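Long-range contacts in protein HTP-2 (Caenorhabditis elegans, PDB 4TZM), which binds the first closure motif of HTP-3 through its HORMA domain and probably helps to assemble the chromosome axis in meiosis: residues S38-M42 with L235-A241; K128-F132 with H152-A157; Q170-I174 with I232-R236. All coordinates share one frame; numbering follows the deposited sequence.

Contact 1: residues S38-M42 with L235-A241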
ATOM      1  N   SER A  38       4.833   0.537  14.056  1.00 47.70           N
ATOM      2  CA  SER A  38       3.643   0.981  13.332  1.00 44.99           C
ATOM      3  C   SER A  38       4.030   1.357  11.909  1.00 43.94           C
ATOM      4  O   SER A  38       3.282   1.127  10.952  1.00 40.00           O
ATOM      5  CB  SER A  38       2.997   2.172  14.039  1.00 39.82           C
ATOM      6  OG  SER A  38       2.058   2.827  13.204  1.00 41.04           O
ATOM      7  N   SER A  39       5.219   1.941  11.802  1.00 43.69           N
ATOM      8  CA  SER A  39       5.792   2.392  10.546  1.00 44.78           C
ATOM      9  C   SER A  39       6.378   1.215   9.768  1.00 42.95           C
ATOM     10  O   SER A  39       6.266   1.147   8.541  1.00 41.88           O
ATOM     11  CB  SER A  39       6.869   3.440  10.820  1.00 52.63           C
ATOM     12  OG  SER A  39       7.251   4.091   9.628  1.00 60.00           O
ATOM     13  N   ASN A  40       6.999   0.287  10.489  1.00 40.40           N
ATOM     14  CA  ASN A  40       7.500  -0.932   9.872  1.00 35.89           C
ATOM     15  C   ASN A  40       6.360  -1.734   9.285  1.00 40.42           C
ATOM     16  O   ASN A  40       6.527  -2.424   8.279  1.00 42.37           O
ATOM     17  CB  ASN A  40       8.272  -1.781  10.883  1.00 40.44           C
ATOM     18  CG  ASN A  40       9.644  -1.218  11.180  1.00 49.62           C
ATOM     19  OD1 ASN A  40      10.235  -0.546  10.342  1.00 53.51           O
ATOM     20  ND2 ASN A  40      10.159  -1.487  12.378  1.00 52.84           N
ATOM     21  N   PHE A  41       5.192  -1.649   9.913  1.00 35.76           N
ATOM     22  CA  PHE A  41       4.053  -2.365   9.381  1.00 35.24           C
ATOM     23  C   PHE A  41       3.600  -1.781   8.040  1.00 30.89           C
ATOM     24  O   PHE A  41       3.267  -2.526   7.125  1.00 41.08           O
ATOM     25  CB  PHE A  41       2.878  -2.369  10.362  1.00 41.03           C
ATOM     26  CG  PHE A  41       1.637  -2.949   9.766  1.00 37.76           C
ATOM     27  CD1 PHE A  41       1.462  -4.319   9.715  1.00 39.86           C
ATOM     28  CD2 PHE A  41       0.678  -2.132   9.196  1.00 36.44           C
ATOM     29  CE1 PHE A  41       0.337  -4.864   9.134  1.00 41.36           C
ATOM     30  CE2 PHE A  41      -0.444  -2.669   8.614  1.00 40.02           C
ATOM     31  CZ  PHE A  41      -0.616  -4.038   8.582  1.00 41.58           C
ATOM     32  N   MET A  42       3.575  -0.455   7.923  1.00 28.30           N
ATOM     33  CA  MET A  42       3.134   0.179   6.680  1.00 26.29           C
ATOM     34  C   MET A  42       4.066  -0.178   5.522  1.00 37.91           C
ATOM     35  O   MET A  42       3.623  -0.364   4.389  1.00 41.84           O
ATOM     36  CB  MET A  42       3.060   1.702   6.835  1.00 25.49           C
ATOM     37  CG  MET A  42       1.964   2.202   7.770  1.00 30.83           C
ATOM     38  SD  MET A  42       0.335   1.539   7.367  1.00 41.79           S
ATOM     39  CE  MET A  42      -0.720   2.856   7.942  1.00 63.49           C
ATOM     40  N   LEU A 235      -6.051   0.800   6.846  1.00 41.77           N
ATOM     41  CA  LEU A 235      -5.146   0.237   7.839  1.00 39.30           C
ATOM     42  C   LEU A 235      -4.969   1.253   8.959  1.00 39.21           C
ATOM     43  O   LEU A 235      -4.812   2.446   8.696  1.00 39.71           O
ATOM     44  CB  LEU A 235      -3.792  -0.123   7.207  1.00 37.80           C
ATOM     45  CG  LEU A 235      -3.773  -1.283   6.205  1.00 37.40           C
ATOM     46  CD1 LEU A 235      -2.452  -1.353   5.443  1.00 38.66           C
ATOM     47  CD2 LEU A 235      -4.053  -2.605   6.905  1.00 33.22           C
ATOM     48  N   ARG A 236      -5.024   0.792  10.205  1.00 39.88           N
ATOM     49  CA  ARG A 236      -4.852   1.685  11.345  1.00 39.76           C
ATOM     50  C   ARG A 236      -3.971   1.031  12.403  1.00 43.14           C
ATOM     51  O   ARG A 236      -4.473   0.499  13.396  1.00 45.95           O
ATOM     52  CB  ARG A 236      -6.215   2.071  11.941  1.00 40.24           C
ATOM     53  CG  ARG A 236      -6.183   3.092  13.095  1.00 43.84           C
ATOM     54  CD  ARG A 236      -5.415   4.353  12.729  1.00 47.58           C
ATOM     55  NE  ARG A 236      -5.680   5.477  13.629  1.00 52.63           N
ATOM     56  CZ  ARG A 236      -4.880   5.859  14.623  1.00 51.42           C
ATOM     57  NH1 ARG A 236      -3.754   5.204  14.869  1.00 54.00           N
ATOM     58  NH2 ARG A 236      -5.208   6.901  15.373  1.00 46.35           N
ATOM     59  N   PRO A 237      -2.647   1.045  12.183  1.00 41.55           N
ATOM     60  CA  PRO A 237      -1.735   0.654  13.259  1.00 40.54           C
ATOM     61  C   PRO A 237      -1.628   1.753  14.314  1.00 42.21           C
ATOM     62  O   PRO A 237      -2.440   2.680  14.319  1.00 40.17           O
ATOM     63  CB  PRO A 237      -0.403   0.434  12.538  1.00 40.18           C
ATOM     64  CG  PRO A 237      -0.503   1.218  11.290  1.00 40.09           C
ATOM     65  CD  PRO A 237      -1.948   1.217  10.897  1.00 40.83           C
ATOM     66  N   GLY A 238      -0.638   1.647  15.193  1.00 42.36           N
ATOM     67  CA  GLY A 238      -0.505   2.561  16.313  1.00 39.30           C
ATOM     68  C   GLY A 238      -0.444   4.043  15.986  1.00 38.83           C
ATOM     69  O   GLY A 238      -1.069   4.854  16.669  1.00 42.02           O
ATOM     70  N   HIS A 239       0.306   4.419  14.955  1.00 36.98           N
ATOM     71  CA  HIS A 239       0.590   5.836  14.751  1.00 38.48           C
ATOM     72  C   HIS A 239       0.442   6.282  13.307  1.00 36.39           C
ATOM     73  O   HIS A 239       0.827   7.395  12.949  1.00 38.01           O
ATOM     74  CB  HIS A 239       1.998   6.151  15.265  1.00 34.81           C
ATOM     75  CG  HIS A 239       2.185   5.818  16.712  1.00 35.06           C
ATOM     76  ND1 HIS A 239       2.124   6.765  17.709  1.00 40.24           N
ATOM     77  CD2 HIS A 239       2.392   4.631  17.330  1.00 37.52           C
ATOM     78  CE1 HIS A 239       2.303   6.180  18.879  1.00 41.31           C
ATOM     79  NE2 HIS A 239       2.468   4.886  18.679  1.00 37.76           N
ATOM     80  N   HIS A 240      -0.135   5.417  12.483  1.00 37.48           N
ATOM     81  CA  HIS A 240      -0.308   5.719  11.075  1.00 40.82           C
ATOM     82  C   HIS A 240      -1.657   5.213  10.593  1.00 40.76           C
ATOM     83  O   HIS A 240      -2.272   4.359  11.231  1.00 41.42           O
ATOM     84  CB  HIS A 240       0.809   5.083  10.239  1.00 35.14           C
ATOM     85  CG  HIS A 240       2.188   5.485  10.655  1.00 40.21           C
ATOM     86  ND1 HIS A 240       2.824   4.935  11.747  1.00 44.86           N
ATOM     87  CD2 HIS A 240       3.053   6.389  10.132  1.00 43.50           C
ATOM     88  CE1 HIS A 240       4.023   5.482  11.880  1.00 46.17           C
ATOM     89  NE2 HIS A 240       4.182   6.367  10.911  1.00 46.20           N
ATOM     90  N   ALA A 241      -2.115   5.749   9.469  1.00 41.82           N
ATOM     91  CA  ALA A 241      -3.304   5.237   8.805  1.00 41.97           C
ATOM     92  C   ALA A 241      -3.101   5.278   7.298  1.00 41.02           C
ATOM     93  O   ALA A 241      -2.416   6.161   6.782  1.00 38.83           O
ATOM     94  CB  ALA A 241      -4.543   6.033   9.210  1.00 39.57           C
TER

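Contact 2: residues K128-F132 with H152-A157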
ATOM      1  N   LYS A 128      -3.144   6.218   0.312  1.00 45.50           N
ATOM      2  CA  LYS A 128      -2.954   7.532   0.920  1.00 47.44           C
ATOM      3  C   LYS A 128      -2.769   7.412   2.425  1.00 45.68           C
ATOM      4  O   LYS A 128      -3.414   6.592   3.074  1.00 44.57           O
ATOM      5  CB  LYS A 128      -4.138   8.448   0.607  1.00 50.98           C
ATOM      6  CG  LYS A 128      -4.340   8.718  -0.876  1.00 56.89           C
ATOM      7  CD  LYS A 128      -5.635   9.472  -1.134  1.00 60.26           C
ATOM      8  CE  LYS A 128      -5.823   9.757  -2.617  1.00 63.75           C
ATOM      9  NZ  LYS A 128      -7.086  10.494  -2.903  1.00 68.32           N
ATOM     10  N   PHE A 129      -1.897   8.244   2.981  1.00 47.25           N
ATOM     11  CA  PHE A 129      -1.487   8.079   4.368  1.00 44.82           C
ATOM     12  C   PHE A 129      -1.919   9.231   5.278  1.00 45.05           C
ATOM     13  O   PHE A 129      -2.143  10.356   4.829  1.00 45.91           O
ATOM     14  CB  PHE A 129       0.035   7.887   4.432  1.00 42.43           C
ATOM     15  CG  PHE A 129       0.503   6.593   3.819  1.00 42.29           C
ATOM     16  CD1 PHE A 129       0.797   6.512   2.464  1.00 46.62           C
ATOM     17  CD2 PHE A 129       0.631   5.450   4.596  1.00 40.75           C
ATOM     18  CE1 PHE A 129       1.217   5.316   1.898  1.00 45.94           C
ATOM     19  CE2 PHE A 129       1.050   4.253   4.039  1.00 41.00           C
ATOM     20  CZ  PHE A 129       1.343   4.187   2.689  1.00 43.35           C
ATOM     21  N   ILE A 130      -2.064   8.916   6.561  1.00 40.60           N
ATOM     22  CA  ILE A 130      -2.312   9.909   7.595  1.00 37.81           C
ATOM     23  C   ILE A 130      -1.350   9.639   8.735  1.00 38.06           C
ATOM     24  O   ILE A 130      -1.168   8.492   9.142  1.00 37.02           O
ATOM     25  CB  ILE A 130      -3.761   9.863   8.124  1.00 36.87           C
ATOM     26  CG1 ILE A 130      -4.761  10.059   6.984  1.00 37.63           C
ATOM     27  CG2 ILE A 130      -3.976  10.918   9.209  1.00 38.50           C
ATOM     28  CD1 ILE A 130      -6.205   9.866   7.394  1.00 39.84           C
ATOM     29  N   TYR A 131      -0.727  10.693   9.244  1.00 40.19           N
ATOM     30  CA  TYR A 131       0.225  10.553  10.329  1.00 39.63           C
ATOM     31  C   TYR A 131      -0.393  11.073  11.621  1.00 40.69           C
ATOM     32  O   TYR A 131      -1.101  12.078  11.614  1.00 42.17           O
ATOM     33  CB  TYR A 131       1.522  11.287   9.980  1.00 40.32           C
ATOM     34  CG  TYR A 131       2.187  10.699   8.755  1.00 40.32           C
ATOM     35  CD1 TYR A 131       3.006   9.584   8.860  1.00 39.38           C
ATOM     36  CD2 TYR A 131       1.967  11.235   7.489  1.00 40.54           C
ATOM     37  CE1 TYR A 131       3.605   9.030   7.746  1.00 40.03           C
ATOM     38  CE2 TYR A 131       2.562  10.682   6.368  1.00 41.41           C
ATOM     39  CZ  TYR A 131       3.381   9.579   6.504  1.00 43.52           C
ATOM     40  OH  TYR A 131       3.983   9.017   5.396  1.00 47.07           O
ATOM     41  N   PHE A 132      -0.163  10.366  12.722  1.00 43.06           N
ATOM     42  CA  PHE A 132      -0.715  10.783  14.006  1.00 45.00           C
ATOM     43  C   PHE A 132       0.380  11.159  14.991  1.00 51.06           C
ATOM     44  O   PHE A 132       1.522  10.699  14.891  1.00 51.38           O
ATOM     45  CB  PHE A 132      -1.590   9.684  14.611  1.00 40.90           C
ATOM     46  CG  PHE A 132      -2.840   9.402  13.829  1.00 41.28           C
ATOM     47  CD1 PHE A 132      -2.814   8.536  12.745  1.00 38.10           C
ATOM     48  CD2 PHE A 132      -4.048   9.993  14.182  1.00 36.87           C
ATOM     49  CE1 PHE A 132      -3.966   8.267  12.021  1.00 38.95           C
ATOM     50  CE2 PHE A 132      -5.205   9.731  13.462  1.00 34.51           C
ATOM     51  CZ  PHE A 132      -5.162   8.865  12.380  1.00 36.87           C
ATOM     52  N   HIS A 152     -11.839  10.726   2.236  1.00 82.99           N
ATOM     53  CA  HIS A 152     -11.530   9.694   3.221  1.00 76.91           C
ATOM     54  C   HIS A 152     -11.024  10.267   4.541  1.00 73.43           C
ATOM     55  O   HIS A 152     -11.220   9.666   5.596  1.00 71.18           O
ATOM     56  CB  HIS A 152     -10.482   8.731   2.659  1.00 74.21           C
ATOM     57  CG  HIS A 152      -9.117   9.335   2.535  1.00 71.82           C
ATOM     58  ND1 HIS A 152      -8.750  10.138   1.481  1.00 73.79           N
ATOM     59  CD2 HIS A 152      -8.031   9.257   3.346  1.00 68.78           C
ATOM     60  CE1 HIS A 152      -7.495  10.529   1.639  1.00 72.03           C
ATOM     61  NE2 HIS A 152      -7.039  10.008   2.763  1.00 68.83           N
ATOM     62  N   PHE A 153     -10.374  11.426   4.469  1.00 73.53           N
ATOM     63  CA  PHE A 153      -9.613  11.967   5.594  1.00 73.43           C
ATOM     64  C   PHE A 153     -10.448  12.130   6.862  1.00 72.94           C
ATOM     65  O   PHE A 153     -10.079  11.609   7.912  1.00 71.81           O
ATOM     66  CB  PHE A 153      -8.980  13.311   5.211  1.00 75.24           C
ATOM     67  CG  PHE A 153      -8.049  13.868   6.259  1.00 78.21           C
ATOM     68  CD1 PHE A 153      -8.521  14.721   7.249  1.00 82.42           C
ATOM     69  CD2 PHE A 153      -6.700  13.543   6.250  1.00 77.88           C
ATOM     70  CE1 PHE A 153      -7.665  15.236   8.213  1.00 83.14           C
ATOM     71  CE2 PHE A 153      -5.838  14.053   7.210  1.00 78.78           C
ATOM     72  CZ  PHE A 153      -6.321  14.900   8.193  1.00 81.03           C
ATOM     73  N   ALA A 154     -11.566  12.844   6.757  1.00 74.52           N
ATOM     74  CA  ALA A 154     -12.412  13.142   7.912  1.00 77.29           C
ATOM     75  C   ALA A 154     -12.748  11.894   8.728  1.00 76.55           C
ATOM     76  O   ALA A 154     -12.657  11.904   9.954  1.00 77.04           O
ATOM     77  CB  ALA A 154     -13.691  13.836   7.464  1.00 81.22           C
ATOM     78  N   GLU A 155     -13.119  10.816   8.048  1.00 77.20           N
ATOM     79  CA  GLU A 155     -13.453   9.576   8.737  1.00 77.78           C
ATOM     80  C   GLU A 155     -12.205   8.881   9.283  1.00 67.88           C
ATOM     81  O   GLU A 155     -12.122   8.592  10.477  1.00 63.84           O
ATOM     82  CB  GLU A 155     -14.211   8.633   7.804  1.00 88.23           C
ATOM     83  CG  GLU A 155     -14.627   7.326   8.456  1.00100.09           C
ATOM     84  CD  GLU A 155     -15.412   6.430   7.518  1.00109.77           C
ATOM     85  OE1 GLU A 155     -15.531   6.780   6.323  1.00115.17           O
ATOM     86  OE2 GLU A 155     -15.911   5.379   7.975  1.00110.85           O
ATOM     87  N   LEU A 156     -11.237   8.624   8.406  1.00 62.24           N
ATOM     88  CA  LEU A 156     -10.031   7.882   8.773  1.00 59.87           C
ATOM     89  C   LEU A 156      -9.208   8.570   9.865  1.00 57.96           C
ATOM     90  O   LEU A 156      -8.540   7.903  10.657  1.00 56.57           O
ATOM     91  CB  LEU A 156      -9.155   7.654   7.537  1.00 57.89           C
ATOM     92  CG  LEU A 156      -8.090   6.566   7.691  1.00 58.43           C
ATOM     93  CD1 LEU A 156      -8.746   5.244   8.068  1.00 58.75           C
ATOM     94  CD2 LEU A 156      -7.253   6.417   6.423  1.00 55.78           C
ATOM     95  N   ALA A 157      -9.253   9.898   9.902  1.00 56.91           N
ATOM     96  CA  ALA A 157      -8.530  10.657  10.918  1.00 57.48           C
ATOM     97  C   ALA A 157      -9.112  10.400  12.302  1.00 61.66           C
ATOM     98  O   ALA A 157      -8.383  10.345  13.293  1.00 63.39           O
ATOM     99  CB  ALA A 157      -8.562  12.143  10.598  1.00 57.79           C
TER
HETATM  100  O   HOH W   1      -4.686  11.210   3.303  1.00 77.71           O

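Contact 3: residues Q170-I174 with I232-R236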
ATOM      1  N   GLN A 170      -7.839  -6.018   9.246  1.00 46.09           N
ATOM      2  CA  GLN A 170      -7.873  -5.001   8.202  1.00 46.78           C
ATOM      3  C   GLN A 170      -6.977  -5.396   7.035  1.00 45.22           C
ATOM      4  O   GLN A 170      -7.284  -5.100   5.881  1.00 44.87           O
ATOM      5  CB  GLN A 170      -7.447  -3.640   8.761  1.00 48.04           C
ATOM      6  CG  GLN A 170      -8.466  -2.983   9.689  1.00 43.91           C
ATOM      7  CD  GLN A 170      -7.863  -1.859  10.519  1.00 46.72           C
ATOM      8  OE1 GLN A 170      -6.648  -1.662  10.529  1.00 44.03           O
ATOM      9  NE2 GLN A 170      -8.713  -1.120  11.222  1.00 50.75           N
ATOM     10  N   MET A 171      -5.871  -6.069   7.339  1.00 43.85           N
ATOM     11  CA  MET A 171      -4.924  -6.496   6.308  1.00 45.85           C
ATOM     12  C   MET A 171      -5.479  -7.668   5.505  1.00 49.00           C
ATOM     13  O   MET A 171      -5.342  -7.716   4.282  1.00 50.20           O
ATOM     14  CB  MET A 171      -3.583  -6.874   6.936  1.00 42.05           C
ATOM     15  CG  MET A 171      -2.598  -7.516   5.971  1.00 46.72           C
ATOM     16  SD  MET A 171      -2.213  -6.455   4.565  1.00 61.24           S
ATOM     17  CE  MET A 171      -1.571  -5.019   5.397  1.00 30.05           C
ATOM     18  N   VAL A 172      -6.102  -8.611   6.203  1.00 47.77           N
ATOM     19  CA  VAL A 172      -6.762  -9.742   5.565  1.00 46.37           C
ATOM     20  C   VAL A 172      -7.882  -9.267   4.638  1.00 43.52           C
ATOM     21  O   VAL A 172      -8.036  -9.771   3.525  1.00 39.80           O
ATOM     22  CB  VAL A 172      -7.317 -10.716   6.623  1.00 48.79           C
ATOM     23  CG1 VAL A 172      -8.382 -11.627   6.024  1.00 51.19           C
ATOM     24  CG2 VAL A 172      -6.182 -11.524   7.240  1.00 47.07           C
ATOM     25  N   THR A 173      -8.644  -8.279   5.097  1.00 47.37           N
ATOM     26  CA  THR A 173      -9.723  -7.693   4.300  1.00 48.63           C
ATOM     27  C   THR A 173      -9.212  -7.041   3.013  1.00 47.01           C
ATOM     28  O   THR A 173      -9.800  -7.209   1.945  1.00 49.56           O
ATOM     29  CB  THR A 173     -10.504  -6.642   5.118  1.00 46.29           C
ATOM     30  OG1 THR A 173     -11.296  -7.307   6.110  1.00 52.08           O
ATOM     31  CG2 THR A 173     -11.413  -5.815   4.216  1.00 42.72           C
ATOM     32  N   ILE A 174      -8.114  -6.299   3.118  1.00 42.38           N
ATOM     33  CA  ILE A 174      -7.562  -5.585   1.970  1.00 42.27           C
ATOM     34  C   ILE A 174      -7.117  -6.559   0.879  1.00 41.71           C
ATOM     35  O   ILE A 174      -7.475  -6.395  -0.290  1.00 44.51           O
ATOM     36  CB  ILE A 174      -6.376  -4.679   2.382  1.00 42.49           C
ATOM     37  CG1 ILE A 174      -6.899  -3.372   2.981  1.00 46.90           C
ATOM     38  CG2 ILE A 174      -5.479  -4.378   1.185  1.00 41.08           C
ATOM     39  CD1 ILE A 174      -5.807  -2.436   3.454  1.00 49.46           C
ATOM     40  N   ILE A 232     -10.930  -0.241  -1.366  1.00 53.27           N
ATOM     41  CA  ILE A 232     -10.430  -1.577  -1.055  1.00 52.75           C
ATOM     42  C   ILE A 232     -10.422  -1.805   0.451  1.00 52.35           C
ATOM     43  O   ILE A 232     -10.747  -2.895   0.928  1.00 53.55           O
ATOM     44  CB  ILE A 232      -9.004  -1.797  -1.622  1.00 46.24           C
ATOM     45  CG1 ILE A 232      -9.048  -1.951  -3.142  1.00 53.57           C
ATOM     46  CG2 ILE A 232      -8.345  -3.025  -1.012  1.00 44.87           C
ATOM     47  CD1 ILE A 232      -9.014  -0.646  -3.888  1.00 60.64           C
ATOM     48  N   GLY A 233     -10.051  -0.766   1.194  1.00 51.92           N
ATOM     49  CA  GLY A 233      -9.982  -0.854   2.639  1.00 51.37           C
ATOM     50  C   GLY A 233      -8.989   0.115   3.254  1.00 50.72           C
ATOM     51  O   GLY A 233      -8.403   0.949   2.561  1.00 47.12           O
ATOM     52  N   HIS A 234      -8.801  -0.003   4.565  1.00 49.48           N
ATOM     53  CA  HIS A 234      -7.913   0.880   5.305  1.00 46.65           C
ATOM     54  C   HIS A 234      -7.045   0.110   6.297  1.00 43.51           C
ATOM     55  O   HIS A 234      -7.266  -1.074   6.553  1.00 43.18           O
ATOM     56  CB  HIS A 234      -8.722   1.948   6.043  1.00 53.39           C
ATOM     57  CG  HIS A 234      -9.630   1.395   7.097  1.00 61.91           C
ATOM     58  ND1 HIS A 234     -10.927   1.009   6.835  1.00 67.03           N
ATOM     59  CD2 HIS A 234      -9.425   1.157   8.413  1.00 64.18           C
ATOM     60  CE1 HIS A 234     -11.483   0.560   7.947  1.00 66.43           C
ATOM     61  NE2 HIS A 234     -10.594   0.641   8.919  1.00 65.17           N
ATOM     62  N   LEU A 235      -6.051   0.800   6.846  1.00 41.77           N
ATOM     63  CA  LEU A 235      -5.146   0.237   7.839  1.00 39.30           C
ATOM     64  C   LEU A 235      -4.969   1.253   8.959  1.00 39.21           C
ATOM     65  O   LEU A 235      -4.812   2.446   8.696  1.00 39.71           O
ATOM     66  CB  LEU A 235      -3.792  -0.123   7.207  1.00 37.80           C
ATOM     67  CG  LEU A 235      -3.773  -1.283   6.205  1.00 37.40           C
ATOM     68  CD1 LEU A 235      -2.452  -1.353   5.443  1.00 38.66           C
ATOM     69  CD2 LEU A 235      -4.053  -2.605   6.905  1.00 33.22           C
ATOM     70  N   ARG A 236      -5.024   0.792  10.205  1.00 39.88           N
ATOM     71  CA  ARG A 236      -4.852   1.685  11.345  1.00 39.76           C
ATOM     72  C   ARG A 236      -3.971   1.031  12.403  1.00 43.14           C
ATOM     73  O   ARG A 236      -4.473   0.499  13.396  1.00 45.95           O
ATOM     74  CB  ARG A 236      -6.215   2.071  11.941  1.00 40.24           C
ATOM     75  CG  ARG A 236      -6.183   3.092  13.095  1.00 43.84           C
ATOM     76  CD  ARG A 236      -5.415   4.353  12.729  1.00 47.58           C
ATOM     77  NE  ARG A 236      -5.680   5.477  13.629  1.00 52.63           N
ATOM     78  CZ  ARG A 236      -4.880   5.859  14.623  1.00 51.42           C
ATOM     79  NH1 ARG A 236      -3.754   5.204  14.869  1.00 54.00           N
ATOM     80  NH2 ARG A 236      -5.208   6.901  15.373  1.00 46.35           N
TER
HETATM   81  O   HOH W   2      -9.039  -3.324   5.561  1.00 49.82           O

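Contact 1: residues S38-M42 with L235-A241
M42 reaches from the helix segment S38-M42 and lays its methyl into a corner of the segment L235-A241. The chain bends at chi2 (-52°), which sends SD and CE across the proline ring rather than along it. CE meets P237 CD at 3.6 Å and H240 CB at 3.5 Å, and it also touches the backbone carbon of A241. Beside it, F41 stands at about a right angle to both P237 and L235. Its CE2 lies 4.0 Å from L235 CD1, and L235 CD2 sits at the ring edge, in plane.

Nearer the start of the helix segment the contact turns polar. With chi1 at 165° the S38 hydroxyl swings away from its own N and toward H239 and H240. There H239 N donates to S38 OG at 2.9 Å with an N-H...O angle of 157°. The same S38 OG pairs with H240 ND1 at 2.7 Å, meeting the imidazole at its edge. Two bonds thus hold one buried hydroxyl, and one of them limits the rotation of the H240 ring. S39 CB also packs on that ring, at H240 CE1, while S39 OG bonds to T100.

The contact joins helix 35-56 of the HORMA domain to the turn between antiparallel strands 228-235 and 240-248. Helix 164-185 covers F41 and L235 through M171, and strand 123-133 pairs with A241 through I130.

Contact 2: residues K128-F132 with H152-A157
H152 NE2 holds a water at 2.7 Å, in the plane of the imidazole and at its edge. The water donates a second bond to F129 O at 3.1 Å. It bridges strand 123-133 of the HORMA domain's antiparallel sheet and H152, beside the short helix 153-158 that lies on the sheet. The strand and helix segments run 46° apart, with their axes 9.8 Å from each other at closest approach.

The H152 ring is also packed by carbon. CG stands between the backbone N and the carbonyl carbon (chi1 71°), which turns the imidazole toward K128. The lysine chain, extended beyond CG, crosses the ring obliquely, and K128 CD comes to 3.5 Å from H152 CE1. H152 ND1 is buried here with no polar partner in the model. The ring of H243, on strand 240-248, stacks with that of H152.

I130 is the apolar centre. Its CD1 pushes between the helix side chains, 3.7 Å from L156 CB and 3.9 Å from F153 CD2. L156 CG and CD2 touch the same methyl. Within the helix, A157 CB covers one face of the F153 ring near the rim.

At the far end F132 turns its edge to the helix. The carbonyl oxygens of L156 and A157 both lie near its ring plane, and A157 O approaches F132 CE2 to 3.2 Å.

Contact 3: residues Q170-I174 with I232-R236
I232 meets the helix segment Q170-I174 through its CG2 branch. This methyl lies 3.9 Å from I174 CG2, and the two side chains cross at about a right angle. I232 CG2 also touches the backbone oxygen of I174.

At G233 the strand comes close to the helix. I174 CG1 packs directly over the backbone here, 4.0 Å from G233 CA.

H234 brings its carbonyl to the helix. H234 O accepts a bond of 3.0 Å from a water. The same water lies very close to Q170 O, too close for that second bond to be taken as certain. Q170 CB lies 3.4 Å from the same H234 O. The imidazole of H234 lies beside the Q170 amide, their planes 64° apart, without a hydrogen bond between them.

L235 turns to the inner side. Its CG takes I174 CD1 at 3.6 Å, and both methyls touch M171 CE. The M171 chain bends at chi2 and chi3, which folds this methyl back toward the leucine.

At R236 the strand has ended. R236 N donates to Q170 OE1 at 3.0 Å, with an N-H...O angle of 145° and the donor tilted out of the carbonyl plane. The extended Q170 chain carries its amide this far.

The segments 170-174 and 232-235 run nearly antiparallel, at 158°. The chemistry implies a joint with two faces: apolar contacts seal its inner side toward helix 35-56, while a glutamine amide and a probably bridging water serve backbone polar groups on the other.

Overall arrangement
All three contacts reach the six-stranded antiparallel sheet of the HORMA domain. Contacts 1 and 3 share L235 and R236, and M171 touches F41: helices 35-56 and 164-185 pack on each other and on the same end of strand 228-235. Contact 2 sets the short helix 153-158 on strand 123-133, which pairs with strand 240-248 of contact 1. R236 joins the groups, its guanidinium making a cation-pi contact with F132. Polar chemistry follows place. Buried contact 1 uses direct bonds to a serine hydroxyl. Contact 2, also buried, encloses a water at a histidine. Contact 3 is partly buried, and its outer side carries a water and a side-chain amide.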